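Local coordinates for DNA ligase (Archaeoglobus fulgidus, PDB 3GDE), which probably seals nicks in double-stranded DNA during replication, recombination and repair, using ATP to activate the break through a covalent enzyme-AMP intermediate, at residues V226-A231 against S407-G412; L230-E235 against R414-L419; R242-A247 against V400-P405; G396-M401 against K420-M425. All blocks are in the same frame, centred on the assembly; numbering follows the deposited sequence.

Interaction 1: V226-A231 against S407-G412; sequences VRMMLA and SPYIPG
With CG anti to the backbone N (chi1 -177°) and every later torsion extended, Met-229 runs out along segment 407-412, while Tyr-409, whose CG is likewise anti to its own N (chi1 -172°), swings its ring beneath that chain. The result is a Met-aromatic contact that fastens the loop between strands 399-403 and 414-415 to the entry into strand 230-233, within the adenylation domain of the ligase. Met-229 CB sits over one face of the ring, 3.7 Å from the centroid of Tyr-409, in a CH-pi contact offset toward the rim. Further along, Met-229 SD stands over the ring as well, 4.5 Å from that centroid. Methionine suits this place, since an unbranched, polarisable chain can lay CB and sulfur over the ring while its methyl runs on to Pro-408 O. The phenol adds a polar clasp: Met-229 N donates to Tyr-409 OH at 2.8 Å in a nearly straight bond, and the same hydroxyl is hydrogen-bonded to Asp-299, so it is held by two partners. Tyr-409 also packs on Arg-257, a predicted ATP-binding residue, which places the clasp close to the nucleotide site. At the other end Val-226 CG2 meets Pro-411 CG at 3.8 Å, a small apolar patch near helix 187-197. Gly-412, with positive phi, turns its N toward two carbonyls; its bond to Met-228 O is 3.1 Å long, the donor lying well above the carbonyl plane, and that to Arg-227 O is weak. Beyond the ring, Ile-410 N points almost straight at Met-229 SD, a weak N-H...S bond of 3.4 Å.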
loop_
_atom_site.group_PDB
_atom_site.type_symbol
_atom_site.label_atom_id
_atom_site.label_comp_id
_atom_site.label_asym_id
_atom_site.label_seq_id
_atom_site.Cartn_x
_atom_site.Cartn_y
_atom_site.Cartn_z
ATOM N N VAL A 226 -2.067 6.087 11.679
ATOM C CA VAL A 226 -0.850 6.829 11.451
ATOM C C VAL A 226 0.223 5.913 10.861
ATOM O O VAL A 226 0.310 4.722 11.196
ATOM C CB VAL A 226 -0.422 7.699 12.691
ATOM C CG1 VAL A 226 -1.409 7.566 13.861
ATOM C CG2 VAL A 226 1.047 7.484 13.106
ATOM N N ARG A 227 0.992 6.464 9.928
ATOM C CA ARG A 227 2.034 5.710 9.256
ATOM C C ARG A 227 3.047 5.255 10.290
ATOM O O ARG A 227 3.547 6.062 11.076
ATOM C CB ARG A 227 2.706 6.568 8.197
ATOM C CG ARG A 227 3.109 5.796 6.985
ATOM C CD ARG A 227 1.902 5.416 6.157
ATOM N NE ARG A 227 1.708 6.310 5.020
ATOM C CZ ARG A 227 2.379 6.215 3.877
ATOM N NH1 ARG A 227 3.301 5.275 3.717
ATOM N NH2 ARG A 227 2.141 7.068 2.896
ATOM N N MET A 228 3.326 3.959 10.313
ATOM C CA MET A 228 4.212 3.409 11.335
ATOM C C MET A 228 5.656 3.886 11.177
ATOM O O MET A 228 6.138 4.094 10.058
ATOM C CB MET A 228 4.151 1.883 11.326
ATOM C CG MET A 228 2.788 1.333 11.678
ATOM S SD MET A 228 2.670 -0.335 11.069
ATOM C CE MET A 228 1.077 -0.834 11.739
ATOM N N MET A 229 6.333 4.076 12.300
ATOM C CA MET A 229 7.775 4.333 12.282
ATOM C C MET A 229 8.486 3.056 11.852
ATOM O O MET A 229 8.155 1.970 12.323
ATOM C CB MET A 229 8.264 4.789 13.660
ATOM C CG MET A 229 9.734 5.139 13.718
ATOM S SD MET A 229 10.131 5.917 15.276
ATOM C CE MET A 229 11.844 6.376 14.996
ATOM N N LEU A 230 9.456 3.185 10.953
ATOM C CA LEU A 230 10.136 2.017 10.393
ATOM C C LEU A 230 11.602 1.941 10.801
ATOM O O LEU A 230 12.231 2.969 11.033
ATOM C CB LEU A 230 10.018 2.031 8.864
ATOM C CG LEU A 230 8.618 2.073 8.242
ATOM C CD1 LEU A 230 8.732 2.163 6.722
ATOM C CD2 LEU A 230 7.799 0.858 8.648
ATOM N N ALA A 231 12.148 0.725 10.862
ATOM C CA ALA A 231 13.549 0.511 11.225
ATOM C C ALA A 231 14.443 0.156 10.031
ATOM O O ALA A 231 13.996 -0.476 9.067
ATOM C CB ALA A 231 13.655 -0.554 12.291
ATOM N N SER A 407 14.886 8.743 21.414
ATOM C CA SER A 407 14.249 9.054 20.139
ATOM C C SER A 407 12.744 9.251 20.320
ATOM O O SER A 407 12.132 8.558 21.139
ATOM C CB SER A 407 14.568 7.985 19.071
ATOM O OG SER A 407 14.008 6.712 19.377
ATOM N N PRO A 408 12.158 10.237 19.595
ATOM C CA PRO A 408 10.699 10.371 19.479
ATOM C C PRO A 408 10.161 9.412 18.422
ATOM O O PRO A 408 10.935 8.797 17.698
ATOM C CB PRO A 408 10.520 11.809 18.999
ATOM C CG PRO A 408 11.732 12.058 18.167
ATOM C CD PRO A 408 12.858 11.297 18.839
ATOM N N TYR A 409 8.849 9.288 18.335
ATOM C CA TYR A 409 8.237 8.439 17.332
ATOM C C TYR A 409 7.946 9.275 16.090
ATOM O O TYR A 409 7.224 10.285 16.169
ATOM C CB TYR A 409 6.955 7.799 17.893
ATOM C CG TYR A 409 6.336 6.741 16.998
ATOM C CD1 TYR A 409 6.528 5.386 17.256
ATOM C CD2 TYR A 409 5.558 7.099 15.897
ATOM C CE1 TYR A 409 5.946 4.408 16.440
ATOM C CE2 TYR A 409 4.984 6.142 15.081
ATOM C CZ TYR A 409 5.177 4.796 15.357
ATOM O OH TYR A 409 4.613 3.850 14.535
ATOM N N ILE A 410 8.519 8.858 14.954
ATOM C CA ILE A 410 8.400 9.608 13.701
ATOM C C ILE A 410 7.624 8.830 12.624
ATOM O O ILE A 410 8.204 8.007 11.900
ATOM C CB ILE A 410 9.788 10.046 13.144
ATOM C CG1 ILE A 410 10.659 10.710 14.228
ATOM C CG2 ILE A 410 9.616 10.967 11.928
ATOM C CD1 ILE A 410 10.283 12.146 14.587
ATOM N N PRO A 411 6.310 9.100 12.511
ATOM C CA PRO A 411 5.452 8.395 11.560
ATOM C C PRO A 411 6.013 8.334 10.136
ATOM O O PRO A 411 6.454 9.353 9.578
ATOM C CB PRO A 411 4.152 9.208 11.601
ATOM C CG PRO A 411 4.104 9.732 12.989
ATOM C CD PRO A 411 5.545 10.098 13.285
ATOM N N GLY A 412 6.024 7.128 9.584
ATOM C CA GLY A 412 6.354 6.899 8.183
ATOM C C GLY A 412 7.821 6.956 7.820
ATOM O O GLY A 412 8.168 6.782 6.662
#

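Interaction 2: L230-E235 against R414-L419; sequences LAQVAE and RGKNWL. With PO4 (phosphate ion), chain B.
This contact is a parallel strand pairing finished by side-chain bonds to backbone: strand 230-233 lies against a chain that turns a corner at 416-418 in the adenylation domain, beside a bound phosphate. The firm backbone link is Gln-232 N to Trp-418 O, 3.2 Å, next to the pairing of Gln-232 with Leu-419. Where the corner parts the two backbones, water fills in: one molecule accepts from Trp-418 N and lies within bonding distance of Leu-230 O and Gly-415 O. Ala-231, with nothing beyond CB, packs that methyl against Trp-418 CB at 3.5 Å, and Ala-234 CB touches Leu-419 CB. Gln-232, extended beyond CG, crosses over the corner; its NE2 makes a weak, straight bond to Arg-414 O, and its OE1 lies by the aliphatic CG of Lys-416. Arg-414 bends at chi3 (-110°), which turns its guanidinium across Leu-230 and back to the strand. Leu-230 CB stands 3.9 Å above the centre of that flat group, and Arg-414 NE donates to Ala-231 O at 3.1 Å, from well above the carbonyl plane. Arg-414 NH1 then reaches O4 of the phosphate at 3.2 Å. An arginine held on one face by leucine and at NE by a carbonyl can present NH1 to an anion, consistent with the predicted role of Arg-414 in binding ATP, and the phosphate, shared with Lys-420, probably marks a phosphate-binding pocket.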
loop_
_atom_site.group_PDB
_atom_site.type_symbol
_atom_site.label_atom_id
_atom_site.label_comp_id
_atom_site.label_asym_id
_atom_site.label_seq_id
_atom_site.Cartn_x
_atom_site.Cartn_y
_atom_site.Cartn_z
ATOM N N LEU A 230 9.456 3.185 10.953
ATOM C CA LEU A 230 10.136 2.017 10.393
ATOM C C LEU A 230 11.602 1.941 10.801
ATOM O O LEU A 230 12.231 2.969 11.033
ATOM C CB LEU A 230 10.018 2.031 8.864
ATOM C CG LEU A 230 8.618 2.073 8.242
ATOM C CD1 LEU A 230 8.732 2.163 6.722
ATOM C CD2 LEU A 230 7.799 0.858 8.648
ATOM N N ALA A 231 12.148 0.725 10.862
ATOM C CA ALA A 231 13.549 0.511 11.225
ATOM C C ALA A 231 14.443 0.156 10.031
ATOM O O ALA A 231 13.996 -0.476 9.067
ATOM C CB ALA A 231 13.655 -0.554 12.291
ATOM N N GLN A 232 15.705 0.574 10.107
ATOM C CA GLN A 232 16.732 0.169 9.146
ATOM C C GLN A 232 17.346 -1.177 9.525
ATOM O O GLN A 232 17.387 -1.535 10.694
ATOM C CB GLN A 232 17.853 1.211 9.067
ATOM C CG GLN A 232 17.493 2.468 8.301
ATOM C CD GLN A 232 18.650 3.456 8.249
ATOM O OE1 GLN A 232 19.819 3.084 8.434
ATOM N NE2 GLN A 232 18.331 4.726 7.991
ATOM N N VAL A 233 17.824 -1.920 8.534
ATOM C CA VAL A 233 18.554 -3.149 8.820
ATOM C C VAL A 233 19.977 -2.781 9.261
ATOM O O VAL A 233 20.682 -2.066 8.563
ATOM C CB VAL A 233 18.573 -4.147 7.618
ATOM C CG1 VAL A 233 19.278 -5.450 8.011
ATOM C CG2 VAL A 233 17.165 -4.444 7.116
ATOM N N ALA A 234 20.372 -3.250 10.440
ATOM C CA ALA A 234 21.730 -3.049 10.937
ATOM C C ALA A 234 22.666 -4.062 10.305
ATOM O O ALA A 234 22.264 -5.195 10.025
ATOM C CB ALA A 234 21.772 -3.176 12.461
ATOM N N GLU A 235 23.910 -3.647 10.088
ATOM C CA GLU A 235 24.955 -4.514 9.541
ATOM C C GLU A 235 25.233 -5.668 10.494
ATOM O O GLU A 235 25.295 -6.829 10.086
ATOM C CB GLU A 235 26.242 -3.715 9.341
ATOM C CG GLU A 235 26.045 -2.311 8.761
ATOM C CD GLU A 235 27.223 -1.383 9.049
ATOM O OE1 GLU A 235 26.994 -0.158 9.206
ATOM O OE2 GLU A 235 28.375 -1.877 9.128
ATOM N N ARG A 414 11.935 5.939 8.070
ATOM C CA ARG A 414 12.864 4.827 8.200
ATOM C C ARG A 414 14.297 5.350 8.426
ATOM O O ARG A 414 15.124 5.364 7.520
ATOM C CB ARG A 414 12.754 3.936 6.953
ATOM C CG ARG A 414 13.812 2.848 6.784
ATOM C CD ARG A 414 13.401 1.841 5.702
ATOM N NE ARG A 414 13.093 0.589 6.353
ATOM C CZ ARG A 414 11.979 -0.120 6.230
ATOM N NH1 ARG A 414 10.990 0.219 5.404
ATOM N NH2 ARG A 414 11.894 -1.224 6.934
ATOM N N GLY A 415 14.573 5.807 9.639
ATOM C CA GLY A 415 15.910 6.290 9.989
ATOM C C GLY A 415 16.705 5.308 10.839
ATOM O O GLY A 415 16.314 4.146 11.005
ATOM N N LYS A 416 17.817 5.785 11.388
ATOM C CA LYS A 416 18.698 4.951 12.197
ATOM C C LYS A 416 18.310 4.867 13.683
ATOM O O LYS A 416 18.999 4.207 14.457
ATOM C CB LYS A 416 20.145 5.428 12.050
ATOM C CG LYS A 416 20.707 5.242 10.645
ATOM C CD LYS A 416 22.225 5.431 10.598
ATOM C CE LYS A 416 22.718 5.599 9.152
ATOM N NZ LYS A 416 24.069 6.259 9.094
ATOM N N ASN A 417 17.216 5.517 14.083
ATOM C CA ASN A 417 16.786 5.485 15.489
ATOM C C ASN A 417 16.275 4.114 15.950
ATOM O O ASN A 417 16.310 3.792 17.140
ATOM C CB ASN A 417 15.742 6.567 15.771
ATOM C CG ASN A 417 16.359 7.951 15.976
ATOM O OD1 ASN A 417 15.653 8.965 15.958
ATOM N ND2 ASN A 417 17.671 7.997 16.180
ATOM N N TRP A 418 15.776 3.333 14.998
ATOM C CA TRP A 418 15.413 1.943 15.224
ATOM C C TRP A 418 16.221 1.147 14.227
ATOM O O TRP A 418 16.326 1.527 13.047
ATOM C CB TRP A 418 13.930 1.700 14.945
ATOM C CG TRP A 418 12.935 2.306 15.907
ATOM C CD1 TRP A 418 13.170 3.249 16.876
ATOM C CD2 TRP A 418 11.521 2.036 15.947
ATOM N NE1 TRP A 418 11.997 3.553 17.533
ATOM C CE2 TRP A 418 10.972 2.826 16.983
ATOM C CE3 TRP A 418 10.672 1.184 15.220
ATOM C CZ2 TRP A 418 9.606 2.795 17.311
ATOM C CZ3 TRP A 418 9.318 1.150 15.552
ATOM C CH2 TRP A 418 8.801 1.952 16.588
ATOM N N LEU A 419 16.797 0.045 14.698
ATOM C CA LEU A 419 17.523 -0.875 13.820
ATOM C C LEU A 419 17.063 -2.310 14.068
ATOM O O LEU A 419 16.908 -2.727 15.218
ATOM C CB LEU A 419 19.035 -0.745 14.032
ATOM C CG LEU A 419 19.691 0.628 13.827
ATOM C CD1 LEU A 419 21.052 0.647 14.500
ATOM C CD2 LEU A 419 19.825 1.015 12.351
HETATM P P PO4 B . 9.263 -3.161 7.039
HETATM O O1 PO4 B . 8.009 -3.289 7.882
HETATM O O2 PO4 B . 10.336 -2.572 7.916
HETATM O O3 PO4 B . 9.722 -4.515 6.546
HETATM O O4 PO4 B . 8.980 -2.259 5.871
HETATM O O HOH W 1 12.934 5.998 11.800
HETATM O O HOH W 2 14.122 4.054 12.589
#

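Interaction 3: R242-A247 against V400-P405; sequences REMRTA and VMIKLP
Met-244, the first residue past helix 237-243, points at strand 399-403, its chain extended beyond CG, and slides between Ile-402 of the strand and Leu-404 just past its end. On one side its SD touches Ile-402 CG2 at 3.7 Å; further back along the chain its CG meets Leu-404 CD2 at 3.9 Å, where the two side chains cross obliquely. The terminal methyl reaches the backbone, Met-244 CE lying 3.4 Å from Ile-402 O. Ile-402 holds CG2 anti to its backbone N, with CG1 beside the N (chi1 -63°), and this turns CG2 to Ala-247 as well as to the sulfur: Ala-247 CB, a single methyl, and Ile-402 CG2 are 3.6 Å apart. Ala-247 begins strand 247-252, which pairs antiparallel with 399-403. Past the end of strand 399-403, the ring of Pro-405 rests on the backbone, its CD 3.6 Å from Thr-246 O. Lys-403 points away from Met-244, its amine in a salt bridge with Glu-250, a predicted ATP-binding residue, and its cation on the ring of Trp-418. No hydrogen bond joins the two segments, so the contact depends on van der Waals fit: flexible methionine bridges helix end and strand, while the charge of Lys-403 lies on the side of Glu-250, consistent with a place near the nucleotide site.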
loop_
_atom_site.group_PDB
_atom_site.type_symbol
_atom_site.label_atom_id
_atom_site.label_comp_id
_atom_site.label_asym_id
_atom_site.label_seq_id
_atom_site.Cartn_x
_atom_site.Cartn_y
_atom_site.Cartn_z
ATOM N N ARG A 242 26.803 0.235 19.206
ATOM C CA ARG A 242 27.887 1.188 19.442
ATOM C C ARG A 242 27.599 2.573 18.846
ATOM O O ARG A 242 28.064 3.588 19.386
ATOM C CB ARG A 242 29.250 0.637 18.993
ATOM C CG ARG A 242 29.505 0.618 17.494
ATOM C CD ARG A 242 30.977 0.324 17.207
ATOM N NE ARG A 242 31.279 0.385 15.775
ATOM C CZ ARG A 242 31.496 -0.677 14.999
ATOM N NH1 ARG A 242 31.464 -1.907 15.504
ATOM N NH2 ARG A 242 31.756 -0.506 13.708
ATOM N N GLU A 243 26.838 2.614 17.745
ATOM C CA GLU A 243 26.334 3.885 17.214
ATOM C C GLU A 243 25.462 4.542 18.285
ATOM O O GLU A 243 25.686 5.693 18.660
ATOM C CB GLU A 243 25.563 3.700 15.900
ATOM C CG GLU A 243 25.010 5.018 15.339
ATOM C CD GLU A 243 24.462 4.917 13.918
ATOM O OE1 GLU A 243 24.460 5.960 13.220
ATOM O OE2 GLU A 243 24.030 3.813 13.500
ATOM N N MET A 244 24.471 3.799 18.769
ATOM C CA MET A 244 23.815 4.123 20.026
ATOM C C MET A 244 24.725 3.559 21.101
ATOM O O MET A 244 25.157 2.410 21.004
ATOM C CB MET A 244 22.449 3.452 20.119
ATOM C CG MET A 244 21.544 3.700 18.933
ATOM S SD MET A 244 20.155 2.562 18.949
ATOM C CE MET A 244 19.500 2.815 17.300
ATOM N N ARG A 245 25.032 4.359 22.114
ATOM C CA ARG A 245 25.922 3.917 23.183
ATOM C C ARG A 245 25.139 3.014 24.140
ATOM O O ARG A 245 25.510 1.862 24.369
ATOM C CB ARG A 245 26.521 5.125 23.911
ATOM C CG ARG A 245 27.204 6.157 22.992
ATOM C CD ARG A 245 28.663 5.802 22.665
ATOM N NE ARG A 245 29.526 5.846 23.851
ATOM C CZ ARG A 245 30.859 5.829 23.827
ATOM N NH1 ARG A 245 31.521 5.771 22.674
ATOM N NH2 ARG A 245 31.537 5.874 24.968
ATOM N N THR A 246 24.054 3.556 24.687
ATOM C CA THR A 246 23.058 2.781 25.412
ATOM C C THR A 246 21.854 2.625 24.481
ATOM O O THR A 246 21.539 3.534 23.707
ATOM C CB THR A 246 22.645 3.484 26.727
ATOM O OG1 THR A 246 23.820 3.850 27.464
ATOM C CG2 THR A 246 21.792 2.574 27.594
ATOM N N ALA A 247 21.193 1.471 24.546
ATOM C CA ALA A 247 20.109 1.155 23.619
ATOM C C ALA A 247 18.972 0.428 24.302
ATOM O O ALA A 247 19.199 -0.417 25.174
ATOM C CB ALA A 247 20.633 0.324 22.456
ATOM N N VAL A 400 16.605 -9.120 17.174
ATOM C CA VAL A 400 16.313 -8.017 18.084
ATOM C C VAL A 400 16.074 -6.683 17.390
ATOM O O VAL A 400 16.634 -6.410 16.326
ATOM C CB VAL A 400 17.416 -7.823 19.173
ATOM C CG1 VAL A 400 17.367 -8.944 20.219
ATOM C CG2 VAL A 400 18.792 -7.712 18.544
ATOM N N MET A 401 15.226 -5.867 18.011
ATOM C CA MET A 401 15.104 -4.467 17.646
ATOM C C MET A 401 15.986 -3.690 18.602
ATOM O O MET A 401 15.977 -3.948 19.808
ATOM C CB MET A 401 13.647 -3.986 17.738
ATOM C CG MET A 401 12.671 -4.719 16.818
ATOM S SD MET A 401 13.054 -4.476 15.067
ATOM C CE MET A 401 12.802 -2.717 14.900
ATOM N N ILE A 402 16.753 -2.751 18.062
ATOM C CA ILE A 402 17.630 -1.897 18.859
ATOM C C ILE A 402 17.271 -0.436 18.635
ATOM O O ILE A 402 17.412 0.086 17.525
ATOM C CB ILE A 402 19.122 -2.146 18.528
ATOM C CG1 ILE A 402 19.505 -3.590 18.897
ATOM C CG2 ILE A 402 20.008 -1.128 19.267
ATOM C CD1 ILE A 402 20.814 -4.057 18.337
ATOM N N LYS A 403 16.826 0.229 19.699
ATOM C CA LYS A 403 16.232 1.564 19.583
ATOM C C LYS A 403 16.874 2.594 20.513
ATOM O O LYS A 403 17.245 2.269 21.634
ATOM C CB LYS A 403 14.724 1.485 19.860
ATOM C CG LYS A 403 13.982 0.417 19.062
ATOM C CD LYS A 403 12.551 0.283 19.516
ATOM C CE LYS A 403 11.740 -0.536 18.516
ATOM N NZ LYS A 403 10.336 -0.700 18.972
ATOM N N LEU A 404 16.984 3.837 20.044
ATOM C CA LEU A 404 17.529 4.953 20.829
ATOM C C LEU A 404 16.518 5.360 21.903
ATOM O O LEU A 404 15.413 5.815 21.569
ATOM C CB LEU A 404 17.781 6.157 19.924
ATOM C CG LEU A 404 19.119 6.892 19.828
ATOM C CD1 LEU A 404 18.837 8.375 19.642
ATOM C CD2 LEU A 404 20.056 6.668 21.019
ATOM N N PRO A 405 16.879 5.194 23.191
ATOM C CA PRO A 405 15.946 5.478 24.297
ATOM C C PRO A 405 15.432 6.920 24.350
ATOM O O PRO A 405 14.402 7.175 24.964
ATOM C CB PRO A 405 16.770 5.142 25.551
ATOM C CG PRO A 405 17.821 4.200 25.063
ATOM C CD PRO A 405 18.169 4.688 23.691
#

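Interaction 4: G396-M401 against K420-M425; sequences GHEGVM and KVKAIM. With PO4 (phosphate ion), chain C; PO4 (phosphate ion), chain B.
Val-400 and Val-421 pair as an antiparallel hydrogen-bonded couple, Val-400 N to Val-421 O at 2.9 Å and Val-421 N to Val-400 O at 3.0 Å, joining strands 399-403 and 419-422 of the adenylation domain. Their side chains lie side by side on the face covered by Tyr-389 of helix 382-394; beta-branched valine suits a buried strand pair of this kind. On the other face Met-401 folds back at chi2 and chi3, bringing its SD 3.7 Å from Lys-420 CB. Gly-399 faces Lys-422, and its CA packs on Val-421 O in a CA-H...O contact, at a positive phi that glycine adopts readily. Past it the pairing continues into the loop, where Ala-423 N donates to Glu-398 O at 3.2 Å, and a water links the same oxygen to Ile-424 N. Glu-398, extended beyond CG, runs alongside Lys-422 to a weak salt bridge, OE2 to NZ at 3.4 Å; its stronger partner is Lys-252, the predicted lysine that takes up AMP. Lys-420, a predicted ATP-binding residue, reaches outward between two phosphate ions. Its NZ bonds O2 of the chain B phosphate at 2.6 Å, and O2 and O4 of the chain C phosphate, the first at 3.0 Å. Strand pairing thus fixes the base of the lysine, whose amine joins Arg-414 round the chain B phosphate, consistent with a site for the phosphates of ATP.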
loop_
_atom_site.group_PDB
_atom_site.type_symbol
_atom_site.label_atom_id
_atom_site.label_comp_id
_atom_site.label_asym_id
_atom_site.label_seq_id
_atom_site.Cartn_x
_atom_site.Cartn_y
_atom_site.Cartn_z
ATOM N N GLY A 396 12.011 -19.036 18.530
ATOM C CA GLY A 396 11.381 -19.173 17.220
ATOM C C GLY A 396 11.138 -17.853 16.513
ATOM O O GLY A 396 10.408 -17.799 15.513
ATOM N N HIS A 397 11.744 -16.791 17.038
ATOM C CA HIS A 397 11.640 -15.460 16.446
ATOM C C HIS A 397 12.933 -15.057 15.722
ATOM O O HIS A 397 13.801 -15.892 15.505
ATOM C CB HIS A 397 11.179 -14.445 17.499
ATOM C CG HIS A 397 9.840 -14.769 18.088
ATOM N ND1 HIS A 397 8.660 -14.599 17.397
ATOM C CD2 HIS A 397 9.494 -15.271 19.297
ATOM C CE1 HIS A 397 7.646 -14.978 18.155
ATOM N NE2 HIS A 397 8.125 -15.391 19.314
ATOM N N GLU A 398 13.063 -13.790 15.337
ATOM C CA GLU A 398 13.993 -13.424 14.254
ATOM C C GLU A 398 15.303 -12.776 14.683
ATOM O O GLU A 398 16.298 -12.838 13.946
ATOM C CB GLU A 398 13.297 -12.516 13.230
ATOM C CG GLU A 398 12.045 -13.117 12.614
ATOM C CD GLU A 398 11.472 -12.266 11.492
ATOM O OE1 GLU A 398 10.598 -12.775 10.768
ATOM O OE2 GLU A 398 11.893 -11.097 11.326
ATOM N N GLY A 399 15.297 -12.158 15.861
ATOM C CA GLY A 399 16.433 -11.378 16.339
ATOM C C GLY A 399 15.987 -10.287 17.292
ATOM O O GLY A 399 15.081 -10.490 18.114
ATOM N N VAL A 400 16.605 -9.120 17.174
ATOM C CA VAL A 400 16.313 -8.017 18.084
ATOM C C VAL A 400 16.074 -6.683 17.390
ATOM O O VAL A 400 16.634 -6.410 16.326
ATOM C CB VAL A 400 17.416 -7.823 19.173
ATOM C CG1 VAL A 400 17.367 -8.944 20.219
ATOM C CG2 VAL A 400 18.792 -7.712 18.544
ATOM N N MET A 401 15.226 -5.867 18.011
ATOM C CA MET A 401 15.104 -4.467 17.646
ATOM C C MET A 401 15.986 -3.690 18.602
ATOM O O MET A 401 15.977 -3.948 19.808
ATOM C CB MET A 401 13.647 -3.986 17.738
ATOM C CG MET A 401 12.671 -4.719 16.818
ATOM S SD MET A 401 13.054 -4.476 15.067
ATOM C CE MET A 401 12.802 -2.717 14.900
ATOM N N LYS A 420 16.820 -3.052 12.992
ATOM C CA LYS A 420 16.572 -4.479 13.116
ATOM C C LYS A 420 17.854 -5.259 12.871
ATOM O O LYS A 420 18.567 -5.017 11.900
ATOM C CB LYS A 420 15.421 -4.988 12.211
ATOM C CG LYS A 420 15.108 -4.163 10.968
ATOM C CD LYS A 420 13.966 -4.771 10.133
ATOM C CE LYS A 420 13.138 -3.662 9.488
ATOM N NZ LYS A 420 12.361 -4.085 8.290
ATOM N N VAL A 421 18.158 -6.171 13.782
ATOM C CA VAL A 421 19.235 -7.126 13.563
ATOM C C VAL A 421 18.671 -8.536 13.678
ATOM O O VAL A 421 18.216 -8.970 14.741
ATOM C CB VAL A 421 20.462 -6.888 14.498
ATOM C CG1 VAL A 421 20.021 -6.558 15.883
ATOM C CG2 VAL A 421 21.404 -8.096 14.489
ATOM N N LYS A 422 18.655 -9.228 12.554
ATOM C CA LYS A 422 18.159 -10.585 12.533
ATOM C C LYS A 422 19.131 -11.512 11.854
ATOM O O LYS A 422 19.982 -11.073 11.083
ATOM C CB LYS A 422 16.763 -10.673 11.900
ATOM C CG LYS A 422 16.509 -9.806 10.708
ATOM C CD LYS A 422 15.025 -9.523 10.640
ATOM C CE LYS A 422 14.566 -9.300 9.225
ATOM N NZ LYS A 422 13.853 -10.447 8.633
ATOM N N ALA A 423 19.007 -12.792 12.175
ATOM C CA ALA A 423 19.856 -13.826 11.616
ATOM C C ALA A 423 19.601 -14.004 10.115
ATOM O O ALA A 423 20.540 -14.077 9.330
ATOM C CB ALA A 423 19.642 -15.129 12.363
ATOM N N ILE A 424 18.332 -14.053 9.722
ATOM C CA ILE A 424 17.971 -14.244 8.313
ATOM C C ILE A 424 18.046 -12.958 7.484
ATOM O O ILE A 424 17.964 -11.843 8.015
ATOM C CB ILE A 424 16.574 -14.882 8.170
ATOM C CG1 ILE A 424 15.477 -13.897 8.614
ATOM C CG2 ILE A 424 16.531 -16.192 8.937
ATOM C CD1 ILE A 424 14.050 -14.352 8.305
ATOM N N MET A 425 18.190 -13.105 6.175
ATOM C CA MET A 425 18.155 -11.926 5.318
ATOM C C MET A 425 16.738 -11.447 4.940
ATOM O O MET A 425 15.737 -12.097 5.248
ATOM C CB MET A 425 19.085 -12.072 4.104
ATOM C CG MET A 425 18.997 -13.346 3.327
ATOM S SD MET A 425 20.333 -13.441 2.085
ATOM C CE MET A 425 20.198 -11.869 1.217
HETATM P P PO4 C . 11.059 -7.459 7.953
HETATM O O1 PO4 C . 10.699 -8.573 8.906
HETATM O O2 PO4 C . 12.504 -7.045 8.079
HETATM O O3 PO4 C . 10.776 -7.919 6.544
HETATM O O4 PO4 C . 10.214 -6.259 8.286
HETATM P P PO4 B . 9.263 -3.161 7.039
HETATM O O1 PO4 B . 8.009 -3.289 7.882
HETATM O O2 PO4 B . 10.336 -2.572 7.916
HETATM O O3 PO4 B . 9.722 -4.515 6.546
HETATM O O4 PO4 B . 8.980 -2.259 5.871
HETATM O O HOH W 3 16.264 -14.592 11.886
#

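In the fold
All four contacts belong to the adenylation domain and lie around one group of strands. Interactions 1 and 2 share strand 230-233 and the residues just before it, and touch where Tyr-409 meets Trp-418. Interactions 3 and 4 share strand 399-403, which pairs with 419-422, and Ile-402 packs on Val-421 between them. Interaction 3 has no hydrogen bond across its segments and rests on apolar packing, whereas interaction 1 mixes sulfur-aromatic packing with backbone bonds in a loop. Interactions 2 and 4 include waters, and both reach the chain B phosphate, through Arg-414 and Lys-420. None is wholly buried; each combines buried residues with partly exposed ones.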